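Local structure of prolyl endopeptidase (Myxococcus xanthus, 2BKL) at residues A[86-89]-A[94-97]; A[96-101]-A[153-158]; A[107-112]-A[133-138]. The protein probably cleaves oligopeptides on the carboxyl side of proline, and far less readily after alanine, as a serine endopeptidase of the S9A family. All coordinates share one frame; numbering follows the deposited sequence.

Interaction 1: residues A[86-89]-A[94-97]; sequences RTHK and AILY
Arg86 and Ile95 pair through both of their backbone polar groups: Arg86 N gives its hydrogen to Ile95 O at 2.9 Å, and Ile95 N answers to Arg86 O at 2.9 Å. The same carbonyl, Arg86 O, also receives a CA-H...O contact from Ala94 CA at 3.3 Å. This antiparallel hydrogen-bonded pair closes the beta hairpin of strands 81-87 and 95-100, the two inner strands of a four-stranded blade in the beta-propeller domain. Beyond the pair, His88 NE2 and Tyr97 OH share a short hydrogen bond of 2.6 Å, whose proton either may supply. The rings meet rim to rim, their planes at 89°, with Tyr97 OH near the imidazole plane. Arg86, its CG anti to the carbonyl carbon (chi1 -69°), runs extended across the phenol, and Arg86 CD lies over one face of the Tyr97 ring, 4.2 Å from its centroid; the guanidinium goes on to a salt bridge with Glu106. A leucine in place of Tyr97 would probably leave His88 NE2 without its hydroxyl mate and the Arg86 methylenes without a ring face to rest on. Thr87 OG1 is hydrogen-bonded outside the hairpin contact, to Ser71 OG and Thr69 O, while Thr87 CG2 touches Ala94 CB.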
loop_
_atom_site.group_PDB
_atom_site.type_symbol
_atom_site.label_atom_id
_atom_site.label_comp_id
_atom_site.label_asym_id
_atom_site.label_seq_id
_atom_site.Cartn_x
_atom_site.Cartn_y
_atom_site.Cartn_z
ATOM N N ARG A 86 2.262 -12.766 15.768
ATOM C CA ARG A 86 3.582 -13.352 15.604
ATOM C C ARG A 86 3.677 -14.077 14.284
ATOM O O ARG A 86 2.699 -14.624 13.795
ATOM C CB ARG A 86 3.876 -14.399 16.674
ATOM C CG ARG A 86 4.050 -13.883 18.105
ATOM C CD ARG A 86 4.555 -14.965 19.048
ATOM N NE ARG A 86 4.733 -14.559 20.437
ATOM C CZ ARG A 86 5.811 -13.964 20.925
ATOM N NH1 ARG A 86 6.820 -13.643 20.133
ATOM N NH2 ARG A 86 5.860 -13.649 22.215
ATOM N N THR A 87 4.876 -14.116 13.721
ATOM C CA THR A 87 5.189 -15.143 12.748
ATOM C C THR A 87 6.096 -16.171 13.410
ATOM O O THR A 87 6.862 -15.863 14.319
ATOM C CB THR A 87 5.896 -14.602 11.500
ATOM O OG1 THR A 87 7.139 -13.960 11.855
ATOM C CG2 THR A 87 5.052 -13.550 10.778
ATOM N N HIS A 88 6.015 -17.390 12.903
ATOM C CA HIS A 88 6.863 -18.514 13.326
ATOM C C HIS A 88 7.545 -19.106 12.086
ATOM O O HIS A 88 7.068 -18.953 10.954
ATOM C CB HIS A 88 6.037 -19.615 14.025
ATOM C CG HIS A 88 5.314 -19.170 15.261
ATOM N ND1 HIS A 88 5.957 -18.606 16.339
ATOM C CD2 HIS A 88 4.006 -19.236 15.599
ATOM C CE1 HIS A 88 5.070 -18.325 17.282
ATOM N NE2 HIS A 88 3.876 -18.690 16.854
ATOM N N LYS A 89 8.659 -19.794 12.286
ATOM C CA LYS A 89 9.435 -20.324 11.167
ATOM C C LYS A 89 8.775 -21.515 10.512
ATOM O O LYS A 89 9.209 -21.920 9.431
ATOM C CB LYS A 89 10.850 -20.697 11.605
ATOM C CG LYS A 89 11.692 -19.512 11.959
ATOM C CD LYS A 89 13.161 -19.853 11.944
ATOM C CE LYS A 89 13.988 -18.691 12.418
ATOM N NZ LYS A 89 15.422 -18.953 12.149
ATOM N N ALA A 94 0.833 -15.480 9.666
ATOM C CA ALA A 94 0.940 -14.958 11.016
ATOM C C ALA A 94 -0.282 -15.276 11.854
ATOM O O ALA A 94 -1.362 -15.480 11.326
ATOM C CB ALA A 94 1.140 -13.473 10.971
ATOM N N ILE A 95 -0.091 -15.287 13.172
ATOM C CA ILE A 95 -1.086 -15.698 14.142
ATOM C C ILE A 95 -1.287 -14.607 15.187
ATOM O O ILE A 95 -0.304 -14.047 15.668
ATOM C CB ILE A 95 -0.578 -17.021 14.814
ATOM C CG1 ILE A 95 -0.478 -18.136 13.772
ATOM C CG2 ILE A 95 -1.449 -17.436 16.011
ATOM C CD1 ILE A 95 0.114 -19.419 14.291
ATOM N N LEU A 96 -2.533 -14.359 15.582
ATOM C CA LEU A 96 -2.881 -13.389 16.621
ATOM C C LEU A 96 -2.893 -14.081 17.986
ATOM O O LEU A 96 -3.569 -15.080 18.160
ATOM C CB LEU A 96 -4.258 -12.784 16.335
ATOM C CG LEU A 96 -4.704 -11.735 17.346
ATOM C CD1 LEU A 96 -3.785 -10.551 17.396
ATOM C CD2 LEU A 96 -6.127 -11.235 17.050
ATOM N N TYR A 97 -2.080 -13.576 18.910
ATOM C CA TYR A 97 -1.955 -14.025 20.284
ATOM C C TYR A 97 -2.477 -12.992 21.259
ATOM O O TYR A 97 -2.548 -11.798 20.952
ATOM C CB TYR A 97 -0.463 -14.216 20.607
ATOM C CG TYR A 97 0.136 -15.448 19.990
ATOM C CD1 TYR A 97 0.597 -15.442 18.699
ATOM C CD2 TYR A 97 0.231 -16.628 20.722
ATOM C CE1 TYR A 97 1.145 -16.583 18.137
ATOM C CE2 TYR A 97 0.767 -17.776 20.159
ATOM C CZ TYR A 97 1.226 -17.726 18.869
ATOM O OH TYR A 97 1.756 -18.867 18.306
#

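Interaction 2: residues A[96-101]-A[153-158]; sequences LYWRQG and DVDSGE
Two first torsions bring Trp98 and Val154 together. Trp98 carries CG between its backbone N and carbonyl carbon (chi1 76°), which sends the indole out from the strand, and Val154 sets CG1 opposite its own N (chi1 173°), which points this methyl at the ring. Val154 CG1 sits over the Trp98 indole in a CH-pi contact, 3.5 Å from the centroid of its five-membered ring and 14° off the ring normal. The closest approach, Val154 CG1 to Trp98 CE2, is 3.4 Å, and the packing is tight. The polar edge of the ring is served by a water: it accepts from Trp98 NE1 at 3.1 Å and donates to Val154 O at 2.6 Å, giving the buried indole N-H a partner and tying it to the backbone of the turn. Asp155 OD1 passes obliquely near Trp98 CH2, but has its salt-bridge partner in Arg81, a residue that also touches the side chains of Trp98 and Val154. The turn is braced from within. Asp153 OD2 accepts from Ser156 N and, at 2.6 Å, from Ser156 OG, the two donors coming from opposite faces of the carboxylate plane; Ser156 OG in turn accepts from Glu158 N at 3.1 Å. An Asx motif thus runs into an ST turn in the loop that follows strand 148-153, and its valine covers a tryptophan of the preceding sheet, a junction between successive blades of the beta-propeller.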
loop_
_atom_site.group_PDB
_atom_site.type_symbol
_atom_site.label_atom_id
_atom_site.label_comp_id
_atom_site.label_asym_id
_atom_site.label_seq_id
_atom_site.Cartn_x
_atom_site.Cartn_y
_atom_site.Cartn_z
ATOM N N LEU A 96 -2.533 -14.359 15.582
ATOM C CA LEU A 96 -2.881 -13.389 16.621
ATOM C C LEU A 96 -2.893 -14.081 17.986
ATOM O O LEU A 96 -3.569 -15.080 18.160
ATOM C CB LEU A 96 -4.258 -12.784 16.335
ATOM C CG LEU A 96 -4.704 -11.735 17.346
ATOM C CD1 LEU A 96 -3.785 -10.551 17.396
ATOM C CD2 LEU A 96 -6.127 -11.235 17.050
ATOM N N TYR A 97 -2.080 -13.576 18.910
ATOM C CA TYR A 97 -1.955 -14.025 20.284
ATOM C C TYR A 97 -2.477 -12.992 21.259
ATOM O O TYR A 97 -2.548 -11.798 20.952
ATOM C CB TYR A 97 -0.463 -14.216 20.607
ATOM C CG TYR A 97 0.136 -15.448 19.990
ATOM C CD1 TYR A 97 0.597 -15.442 18.699
ATOM C CD2 TYR A 97 0.231 -16.628 20.722
ATOM C CE1 TYR A 97 1.145 -16.583 18.137
ATOM C CE2 TYR A 97 0.767 -17.776 20.159
ATOM C CZ TYR A 97 1.226 -17.726 18.869
ATOM O OH TYR A 97 1.756 -18.867 18.306
ATOM N N TRP A 98 -2.771 -13.433 22.469
ATOM C CA TRP A 98 -3.013 -12.543 23.582
ATOM C C TRP A 98 -2.385 -13.079 24.861
ATOM O O TRP A 98 -2.082 -14.274 24.981
ATOM C CB TRP A 98 -4.517 -12.268 23.792
ATOM C CG TRP A 98 -5.262 -13.399 24.429
ATOM C CD1 TRP A 98 -5.695 -14.534 23.822
ATOM C CD2 TRP A 98 -5.690 -13.487 25.788
ATOM N NE1 TRP A 98 -6.332 -15.345 24.724
ATOM C CE2 TRP A 98 -6.366 -14.716 25.936
ATOM C CE3 TRP A 98 -5.575 -12.655 26.898
ATOM C CZ2 TRP A 98 -6.917 -15.125 27.150
ATOM C CZ3 TRP A 98 -6.131 -13.065 28.107
ATOM C CH2 TRP A 98 -6.793 -14.281 28.217
ATOM N N ARG A 99 -2.186 -12.175 25.813
ATOM C CA ARG A 99 -1.775 -12.548 27.144
ATOM C C ARG A 99 -2.332 -11.583 28.166
ATOM O O ARG A 99 -2.626 -10.400 27.861
ATOM C CB ARG A 99 -0.256 -12.612 27.264
ATOM C CG ARG A 99 0.457 -11.305 27.046
ATOM C CD ARG A 99 1.952 -11.364 27.370
ATOM N NE ARG A 99 2.677 -12.136 26.381
ATOM C CZ ARG A 99 3.923 -12.556 26.516
ATOM N NH1 ARG A 99 4.605 -12.296 27.622
ATOM N NH2 ARG A 99 4.490 -13.260 25.539
ATOM N N GLN A 100 -2.470 -12.090 29.384
ATOM C CA GLN A 100 -2.914 -11.297 30.507
ATOM C C GLN A 100 -1.697 -10.734 31.213
ATOM O O GLN A 100 -0.910 -11.483 31.808
ATOM C CB GLN A 100 -3.701 -12.169 31.466
ATOM C CG GLN A 100 -4.295 -11.365 32.620
ATOM C CD GLN A 100 -5.566 -10.666 32.190
ATOM O OE1 GLN A 100 -6.456 -11.305 31.662
ATOM N NE2 GLN A 100 -5.633 -9.353 32.392
ATOM N N GLY A 101 -1.540 -9.423 31.175
ATOM C CA GLY A 101 -0.379 -8.775 31.754
ATOM C C GLY A 101 0.871 -8.925 30.908
ATOM O O GLY A 101 0.942 -9.721 29.964
ATOM N N ASP A 153 -14.868 -14.282 21.201
ATOM C CA ASP A 153 -14.776 -14.082 22.637
ATOM C C ASP A 153 -13.395 -14.543 23.103
ATOM O O ASP A 153 -13.028 -15.686 22.905
ATOM C CB ASP A 153 -15.877 -14.884 23.323
ATOM C CG ASP A 153 -15.848 -14.743 24.813
ATOM O OD1 ASP A 153 -16.296 -13.683 25.313
ATOM O OD2 ASP A 153 -15.343 -15.633 25.549
ATOM N N VAL A 154 -12.626 -13.638 23.714
ATOM C CA VAL A 154 -11.229 -13.908 24.024
ATOM C C VAL A 154 -11.061 -15.017 25.068
ATOM O O VAL A 154 -10.262 -15.927 24.870
ATOM C CB VAL A 154 -10.513 -12.586 24.468
ATOM C CG1 VAL A 154 -9.081 -12.846 24.962
ATOM C CG2 VAL A 154 -10.489 -11.607 23.313
ATOM N N ASP A 155 -11.841 -14.962 26.137
ATOM C CA ASP A 155 -11.665 -15.900 27.238
ATOM C C ASP A 155 -11.946 -17.341 26.801
ATOM O O ASP A 155 -11.218 -18.243 27.150
ATOM C CB ASP A 155 -12.595 -15.562 28.396
ATOM C CG ASP A 155 -12.112 -14.387 29.223
ATOM O OD1 ASP A 155 -10.911 -14.066 29.194
ATOM O OD2 ASP A 155 -12.890 -13.746 29.956
ATOM N N SER A 156 -12.974 -17.516 25.981
ATOM C CA SER A 156 -13.447 -18.845 25.571
ATOM C C SER A 156 -12.965 -19.302 24.221
ATOM O O SER A 156 -13.019 -20.497 23.923
ATOM C CB SER A 156 -14.982 -18.835 25.553
ATOM O OG SER A 156 -15.522 -18.052 24.494
ATOM N N GLY A 157 -12.534 -18.351 23.384
ATOM C CA GLY A 157 -12.217 -18.616 21.993
ATOM C C GLY A 157 -13.402 -18.911 21.087
ATOM O O GLY A 157 -13.210 -19.314 19.940
ATOM N N GLU A 158 -14.624 -18.672 21.568
ATOM C CA GLU A 158 -15.810 -18.941 20.761
ATOM C C GLU A 158 -16.069 -17.832 19.742
ATOM O O GLU A 158 -16.164 -16.653 20.103
ATOM C CB GLU A 158 -17.040 -19.116 21.670
ATOM C CG GLU A 158 -17.046 -20.401 22.485
ATOM C CD GLU A 158 -17.157 -21.684 21.674
ATOM O OE1 GLU A 158 -17.833 -21.678 20.618
ATOM O OE2 GLU A 158 -16.548 -22.706 22.117
HETATM O O HOH W 1 -8.361 -17.620 24.195
#

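Interaction 3: residues A[107-112]-A[133-138]; sequences KVLLDP and KKVAFA
Leu110 lays its methyl CD1 over one face of the Phe137 ring, 3.7 Å from the centroid and 17° off the normal, a contact between two neighbouring blades of the beta-propeller. The contact is purely apolar. Leu110 CD1 is displaced toward the rim, 3.6 Å from Phe137 CG, while the second methyl, Leu110 CD2, reaches across to Phe137 CZ at 3.8 Å, so the fork of the leucine spans the ring. The phenyl group is turned up to it by a first torsion that puts CG between the backbone N and the carbonyl carbon (chi1 67°). Beside this pair, Leu109 and Val135 meet obliquely, methyl to methyl, with Leu109 CD2 and Val135 CG2 3.6 Å apart.

Consecutive residues on a regular strand point to opposite faces, yet here both leucines look toward the facing sheet. A classic beta bulge explains it: Leu109 and Leu110 together oppose Leu96 and share its backbone hydrogen bonds, the extra residue bringing a second side chain to the interface. Further out, Ile152 of strand 148-153 touches all four side chains, and Trp126 packs on Val135 and Phe137. Trp159 touches Leu110 and meets the Phe137 ring edge-to-face. At the edge of that same ring, in its plane, lies the carbonyl oxygen Val135 O.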
loop_
_atom_site.group_PDB
_atom_site.type_symbol
_atom_site.label_atom_id
_atom_site.label_comp_id
_atom_site.label_asym_id
_atom_site.label_seq_id
_atom_site.Cartn_x
_atom_site.Cartn_y
_atom_site.Cartn_z
ATOM N N LYS A 107 -1.511 -17.048 24.586
ATOM C CA LYS A 107 -2.419 -18.004 23.993
ATOM C C LYS A 107 -2.761 -17.588 22.568
ATOM O O LYS A 107 -2.930 -16.400 22.267
ATOM C CB LYS A 107 -3.688 -18.087 24.831
ATOM C CG LYS A 107 -3.443 -18.809 26.184
ATOM C CD LYS A 107 -4.628 -18.705 27.147
ATOM C CE LYS A 107 -4.180 -18.479 28.616
ATOM N NZ LYS A 107 -4.721 -17.188 29.169
ATOM N N VAL A 108 -2.866 -18.565 21.685
ATOM C CA VAL A 108 -3.328 -18.327 20.334
ATOM C C VAL A 108 -4.790 -17.919 20.386
ATOM O O VAL A 108 -5.592 -18.562 21.063
ATOM C CB VAL A 108 -3.222 -19.608 19.486
ATOM C CG1 VAL A 108 -3.911 -19.421 18.134
ATOM C CG2 VAL A 108 -1.789 -20.009 19.299
ATOM N N LEU A 109 -5.135 -16.854 19.673
ATOM C CA LEU A 109 -6.522 -16.366 19.599
ATOM C C LEU A 109 -7.091 -16.636 18.214
ATOM O O LEU A 109 -8.163 -17.233 18.074
ATOM C CB LEU A 109 -6.583 -14.858 19.853
ATOM C CG LEU A 109 -7.999 -14.270 19.972
ATOM C CD1 LEU A 109 -8.842 -14.930 21.048
ATOM C CD2 LEU A 109 -7.891 -12.784 20.239
ATOM N N LEU A 110 -6.369 -16.220 17.175
ATOM C CA LEU A 110 -6.795 -16.446 15.800
ATOM C C LEU A 110 -5.617 -17.005 15.018
ATOM O O LEU A 110 -4.600 -16.341 14.874
ATOM C CB LEU A 110 -7.291 -15.179 15.128
ATOM C CG LEU A 110 -8.539 -14.510 15.676
ATOM C CD1 LEU A 110 -8.768 -13.152 15.023
ATOM C CD2 LEU A 110 -9.770 -15.411 15.548
ATOM N N ASP A 111 -5.788 -18.208 14.473
ATOM C CA ASP A 111 -4.763 -18.868 13.670
ATOM C C ASP A 111 -5.307 -19.167 12.270
ATOM O O ASP A 111 -5.967 -20.196 12.047
ATOM C CB ASP A 111 -4.317 -20.151 14.356
ATOM C CG ASP A 111 -3.233 -20.889 13.580
ATOM O OD1 ASP A 111 -2.811 -20.399 12.490
ATOM O OD2 ASP A 111 -2.763 -21.973 14.003
ATOM N N PRO A 112 -5.085 -18.263 11.333
ATOM C CA PRO A 112 -5.638 -18.423 9.996
ATOM C C PRO A 112 -5.084 -19.623 9.260
ATOM O O PRO A 112 -5.700 -20.023 8.282
ATOM C CB PRO A 112 -5.273 -17.121 9.269
ATOM C CG PRO A 112 -4.445 -16.372 10.164
ATOM C CD PRO A 112 -4.370 -16.979 11.497
ATOM N N LYS A 133 -12.156 -8.185 26.026
ATOM C CA LYS A 133 -12.923 -9.448 26.050
ATOM C C LYS A 133 -13.360 -9.947 24.665
ATOM O O LYS A 133 -13.753 -11.118 24.552
ATOM C CB LYS A 133 -14.162 -9.335 26.917
ATOM C CG LYS A 133 -13.922 -8.829 28.335
ATOM C CD LYS A 133 -13.168 -9.763 29.202
ATOM C CE LYS A 133 -13.195 -9.229 30.671
ATOM N NZ LYS A 133 -12.103 -9.760 31.493
ATOM N N LYS A 134 -13.337 -9.093 23.650
ATOM C CA LYS A 134 -13.823 -9.425 22.310
ATOM C C LYS A 134 -12.852 -8.892 21.265
ATOM O O LYS A 134 -12.195 -7.858 21.466
ATOM C CB LYS A 134 -15.200 -8.777 22.025
ATOM C CG LYS A 134 -16.292 -9.054 23.031
ATOM C CD LYS A 134 -16.738 -10.502 23.073
ATOM C CE LYS A 134 -17.938 -10.671 24.007
ATOM N NZ LYS A 134 -18.362 -12.079 24.067
ATOM N N VAL A 135 -12.749 -9.582 20.133
ATOM C CA VAL A 135 -12.007 -9.060 18.984
ATOM C C VAL A 135 -12.917 -9.159 17.788
ATOM O O VAL A 135 -13.432 -10.255 17.481
ATOM C CB VAL A 135 -10.666 -9.801 18.737
ATOM C CG1 VAL A 135 -9.935 -9.261 17.506
ATOM C CG2 VAL A 135 -9.779 -9.676 19.965
ATOM N N ALA A 136 -13.112 -8.049 17.099
ATOM C CA ALA A 136 -13.794 -8.011 15.816
ATOM C C ALA A 136 -12.730 -8.083 14.730
ATOM O O ALA A 136 -11.720 -7.393 14.805
ATOM C CB ALA A 136 -14.593 -6.731 15.701
ATOM N N PHE A 137 -12.934 -8.916 13.724
ATOM C CA PHE A 137 -11.899 -9.194 12.748
ATOM C C PHE A 137 -12.491 -9.569 11.412
ATOM O O PHE A 137 -13.624 -10.042 11.337
ATOM C CB PHE A 137 -10.948 -10.281 13.231
ATOM C CG PHE A 137 -11.571 -11.626 13.340
ATOM C CD1 PHE A 137 -12.244 -11.979 14.490
ATOM C CD2 PHE A 137 -11.472 -12.556 12.322
ATOM C CE1 PHE A 137 -12.837 -13.205 14.623
ATOM C CE2 PHE A 137 -12.044 -13.793 12.465
ATOM C CZ PHE A 137 -12.746 -14.107 13.628
ATOM N N ALA A 138 -11.723 -9.376 10.349
ATOM C CA ALA A 138 -12.144 -9.716 8.992
ATOM C C ALA A 138 -11.539 -11.037 8.559
ATOM O O ALA A 138 -10.346 -11.312 8.788
ATOM C CB ALA A 138 -11.730 -8.654 8.044
#

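All three contacts belong to the beta-propeller domain, on the same side of the chain's centre. Interaction 1 lies within a single blade, the antiparallel sheet of strands 71-78, 81-87, 95-100 and 107-110; interactions 2 and 3 join that blade to the sheet of strands 121-128, 134-141 and 148-153 and its following turn. Strand 95-100 serves both interactions 1 and 2 and is hydrogen-bonded to strand 107-110 of interaction 3. Interaction 1 closes before interaction 3 opens; its centre lies about 14 Å from that of interaction 2 and about 12 Å from that of interaction 3. Interaction 3 is nested in the loop closed by interaction 2, their centres about 7 Å apart. One contact thus builds a blade, and two pack it on the next.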